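PDB 5DLK: TqaA from Penicillium aethiopicum, which belongs to the nonribosomal peptide synthetases, of which this condensation-type domain probably closes the finished peptide into a macrocycle. Local coordinates for residues Q125-P128 and G129-P132; L212-R215 and V216-A219. One frame throughout, in Å; residues are numbered along the deposited sequence.

Contact 1 (Q125-P128 and G129-P132); sequences QCWP and GEDP
E130 reaches back across a tight turn to W127, slanting against its indole and taking hold of its backbone. The glutamate extends with CG anti to the backbone N (chi1 174°), which, with the chain extended beyond CG, brings the carboxylate back to W127. There carboxylate and indole planes lie 18° apart, OE2 approaching the benzene part obliquely, 3.6 Å from W127 CE3. The other oxygen, E130 OE1, accepts the W127 N-H at 2.9 Å, on its anti side and 27° out of the carboxylate plane, while also touching C126 CB at 3.2 Å. In return, E130 N donates to W127 O over 3.0 Å, the bond closing a type II beta turn from W127 to E130. G129 takes the position where a side chain would collide with P128 O. A water gives one hydrogen to W127 O and another to E130 O, tying the turn's ends together. Cut back to an alanine, this glutamate would probably leave W127 N without its acceptor and CE3 without the carboxylate against it. Near the ends of the loop, C126 SG sits 4.1 Å from P132 CA. C126 and P132 both pack on V162 of strand 158-163, and C126 and E130 touch V135. D131 N-caps helix 132-144 through E134 N, and the loop holding the turn runs from strand 122-125 to that helix.

Contact 2 (L212-R215 and V216-A219); sequences LYHR and VSSA
S217 turns its hydroxyl back onto H214, the residue three places earlier, and donates from OG to H214 O over 2.9 Å. OG stands between its own backbone N and carbonyl carbon (chi1 81°), a torsion that folds it against the helix and over one face of the H214 imidazole. S218 N reaches the same carbonyl, 3.1 Å from H214 O, and approaches from the same face of its plane as the serine oxygen. Two donors thus grip one acceptor. One residue on, S218 OG lies 3.0 Å from R215 O, within bonding distance although its proton is not settled on that acceptor. That carbonyl also receives two weak backbone bonds, from S218 N and A219 N, as the helix gives way to loop. Earlier in the segment the ladder is regular, with V216 N bonded to L212 O and S217 N to Y213 O at 2.9 Å. V216 CG2 touches L212 O at 3.7 Å.

The next shell ties the helix to the rest of the domain. Y213 OH bonds D50 OD2, while L212 and Y213 pack on L52 of strand 47-53. R215 forms a salt bridge to E367 through NH1, which also bonds H365 O; its side chain is about 12 Å from that of N311, which binds phosphopantetheine in this protein, though none is bound here. A serine hydroxyl bonded back to a carbonyl of the preceding turn is a familiar feature of alpha helices, and S217 provides one in the last turn of helix 208-218 in the condensation domain.

Contacts 1 and 2 are both local, each made by one continuous run of chain, but they share no secondary-structure element. They lie on opposite sides of the chain's centre, 50 Å apart centre to centre and about 35 Å at their nearest atoms. Contact 1 is partly buried, with C126 and P132 inside and W127, P128 and G129 outside; contact 2 is largely a surface affair, with L212 its buried member. The chemistry follows: between two secondary-structure elements, a charged carboxylate and a water supplement a single turn bond, whereas along a helix the backbone ladder leads and a neutral serine hydroxyl adds to it. Contact 1 is remote from the annotated sites, and contact 2 comes nearer the phosphopantetheine-binding region.

Contact 1 (Q125-P128 and G129-P132)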
loop_
_atom_site.group_PDB
_atom_site.type_symbol
_atom_site.label_atom_id
_atom_site.label_comp_id
_atom_site.label_asym_id
_atom_site.label_seq_id
_atom_site.Cartn_x
_atom_site.Cartn_y
_atom_site.Cartn_z
ATOM N N GLN A 125 -9.081 31.098 -2.866
ATOM C CA GLN A 125 -8.877 32.001 -3.994
ATOM C C GLN A 125 -7.642 32.821 -3.673
ATOM O O GLN A 125 -7.634 33.562 -2.699
ATOM C CB GLN A 125 -10.106 32.900 -4.237
ATOM C CG GLN A 125 -11.354 32.145 -4.692
ATOM C CD GLN A 125 -12.150 31.526 -3.534
ATOM O OE1 GLN A 125 -12.521 32.217 -2.580
ATOM N NE2 GLN A 125 -12.414 30.216 -3.619
ATOM N N CYS A 126 -6.582 32.645 -4.462
ATOM C CA CYS A 126 -5.290 33.236 -4.152
ATOM C C CYS A 126 -5.238 34.707 -4.519
ATOM O O CYS A 126 -6.029 35.166 -5.344
ATOM C CB CYS A 126 -4.173 32.530 -4.897
ATOM S SG CYS A 126 -3.988 30.787 -4.488
ATOM N N TRP A 127 -4.294 35.416 -3.916
ATOM C CA TRP A 127 -3.925 36.759 -4.376
ATOM C C TRP A 127 -3.399 36.681 -5.804
ATOM O O TRP A 127 -2.811 35.674 -6.194
ATOM C CB TRP A 127 -2.849 37.365 -3.496
ATOM C CG TRP A 127 -3.258 37.807 -2.141
ATOM C CD1 TRP A 127 -4.339 38.575 -1.812
ATOM C CD2 TRP A 127 -2.544 37.577 -0.925
ATOM N NE1 TRP A 127 -4.352 38.813 -0.463
ATOM C CE2 TRP A 127 -3.252 38.219 0.103
ATOM C CE3 TRP A 127 -1.379 36.873 -0.605
ATOM C CZ2 TRP A 127 -2.847 38.167 1.431
ATOM C CZ3 TRP A 127 -0.969 36.840 0.703
ATOM C CH2 TRP A 127 -1.699 37.481 1.708
ATOM N N PRO A 128 -3.578 37.755 -6.589
ATOM C CA PRO A 128 -2.873 37.806 -7.878
ATOM C C PRO A 128 -1.356 37.579 -7.722
ATOM O O PRO A 128 -0.716 38.128 -6.813
ATOM C CB PRO A 128 -3.177 39.229 -8.400
ATOM C CG PRO A 128 -3.843 39.958 -7.270
ATOM C CD PRO A 128 -4.447 38.925 -6.371
ATOM N N GLY A 129 -0.798 36.740 -8.594
ATOM C CA GLY A 129 0.615 36.403 -8.534
ATOM C C GLY A 129 0.998 35.316 -7.535
ATOM O O GLY A 129 2.131 34.867 -7.512
ATOM N N GLU A 130 0.065 34.901 -6.691
ATOM C CA GLU A 130 0.364 33.906 -5.662
ATOM C C GLU A 130 0.251 32.507 -6.277
ATOM O O GLU A 130 -0.727 32.207 -6.949
ATOM C CB GLU A 130 -0.581 34.084 -4.465
ATOM C CG GLU A 130 -0.500 33.027 -3.365
ATOM C CD GLU A 130 -1.406 33.352 -2.171
ATOM O OE1 GLU A 130 -2.604 33.666 -2.380
ATOM O OE2 GLU A 130 -0.925 33.284 -1.017
ATOM N N ASP A 131 1.249 31.656 -6.064
ATOM C CA ASP A 131 1.239 30.341 -6.707
ATOM C C ASP A 131 0.399 29.330 -5.924
ATOM O O ASP A 131 0.654 29.081 -4.746
ATOM C CB ASP A 131 2.657 29.802 -6.883
ATOM C CG ASP A 131 2.667 28.369 -7.395
ATOM O OD1 ASP A 131 2.458 28.156 -8.607
ATOM O OD2 ASP A 131 2.853 27.447 -6.577
ATOM N N PRO A 132 -0.597 28.736 -6.591
ATOM C CA PRO A 132 -1.538 27.833 -5.926
ATOM C C PRO A 132 -0.840 26.619 -5.302
ATOM O O PRO A 132 -1.254 26.184 -4.239
ATOM C CB PRO A 132 -2.471 27.391 -7.057
ATOM C CG PRO A 132 -2.247 28.355 -8.154
ATOM C CD PRO A 132 -0.848 28.830 -8.037
HETATM O O HOH W 1 -2.766 33.560 -8.187
#

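Contact 2 (L212-R215 and V216-A219)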
loop_
_atom_site.group_PDB
_atom_site.type_symbol
_atom_site.label_atom_id
_atom_site.label_comp_id
_atom_site.label_asym_id
_atom_site.label_seq_id
_atom_site.Cartn_x
_atom_site.Cartn_y
_atom_site.Cartn_z
ATOM N N LEU A 212 -13.640 -7.687 2.380
ATOM C CA LEU A 212 -13.548 -8.203 3.739
ATOM C C LEU A 212 -14.603 -9.292 4.005
ATOM O O LEU A 212 -14.289 -10.334 4.592
ATOM C CB LEU A 212 -13.673 -7.069 4.752
ATOM C CG LEU A 212 -12.546 -6.026 4.702
ATOM C CD1 LEU A 212 -12.683 -5.029 5.837
ATOM C CD2 LEU A 212 -11.183 -6.724 4.734
ATOM N N TYR A 213 -15.845 -9.067 3.577
ATOM C CA TYR A 213 -16.879 -10.102 3.743
ATOM C C TYR A 213 -16.524 -11.375 2.978
ATOM O O TYR A 213 -16.702 -12.494 3.483
ATOM C CB TYR A 213 -18.254 -9.583 3.292
ATOM C CG TYR A 213 -18.843 -8.587 4.269
ATOM C CD1 TYR A 213 -19.104 -8.949 5.585
ATOM C CD2 TYR A 213 -19.138 -7.282 3.876
ATOM C CE1 TYR A 213 -19.634 -8.035 6.494
ATOM C CE2 TYR A 213 -19.670 -6.364 4.773
ATOM C CZ TYR A 213 -19.917 -6.745 6.078
ATOM O OH TYR A 213 -20.444 -5.847 6.980
ATOM N N HIS A 214 -16.021 -11.208 1.762
ATOM C CA HIS A 214 -15.620 -12.350 0.945
ATOM C C HIS A 214 -14.473 -13.160 1.580
ATOM O O HIS A 214 -14.503 -14.396 1.546
ATOM C CB HIS A 214 -15.231 -11.877 -0.448
ATOM C CG HIS A 214 -15.135 -12.977 -1.452
ATOM N ND1 HIS A 214 -14.052 -13.830 -1.522
ATOM C CD2 HIS A 214 -15.996 -13.380 -2.417
ATOM C CE1 HIS A 214 -14.245 -14.704 -2.495
ATOM N NE2 HIS A 214 -15.414 -14.451 -3.055
ATOM N N ARG A 215 -13.476 -12.484 2.157
ATOM C CA ARG A 215 -12.429 -13.187 2.911
ATOM C C ARG A 215 -13.007 -14.077 4.009
ATOM O O ARG A 215 -12.577 -15.220 4.190
ATOM C CB ARG A 215 -11.446 -12.213 3.559
ATOM C CG ARG A 215 -10.504 -11.516 2.611
ATOM C CD ARG A 215 -9.248 -11.074 3.367
ATOM N NE ARG A 215 -9.573 -10.334 4.585
ATOM C CZ ARG A 215 -8.670 -9.938 5.478
ATOM N NH1 ARG A 215 -7.380 -10.216 5.291
ATOM N NH2 ARG A 215 -9.051 -9.266 6.557
ATOM N N VAL A 216 -13.972 -13.545 4.754
ATOM C CA VAL A 216 -14.555 -14.275 5.872
ATOM C C VAL A 216 -15.413 -15.429 5.362
ATOM O O VAL A 216 -15.421 -16.508 5.949
ATOM C CB VAL A 216 -15.388 -13.342 6.785
ATOM C CG1 VAL A 216 -16.343 -14.145 7.685
ATOM C CG2 VAL A 216 -14.454 -12.495 7.627
ATOM N N SER A 217 -16.100 -15.221 4.247
ATOM C CA SER A 217 -16.951 -16.271 3.716
ATOM C C SER A 217 -16.127 -17.468 3.237
ATOM O O SER A 217 -16.608 -18.603 3.262
ATOM C CB SER A 217 -17.815 -15.744 2.575
ATOM O OG SER A 217 -17.067 -15.712 1.374
ATOM N N SER A 218 -14.890 -17.229 2.806
ATOM C CA SER A 218 -14.078 -18.327 2.277
ATOM C C SER A 218 -13.311 -19.054 3.386
ATOM O O SER A 218 -12.767 -20.139 3.172
ATOM C CB SER A 218 -13.112 -17.817 1.200
ATOM O OG SER A 218 -12.135 -16.952 1.748
ATOM N N ALA A 219 -13.292 -18.476 4.577
ATOM C CA ALA A 219 -12.628 -19.103 5.719
ATOM C C ALA A 219 -13.507 -20.196 6.310
ATOM O O ALA A 219 -14.732 -20.043 6.373
ATOM C CB ALA A 219 -12.290 -18.065 6.792
#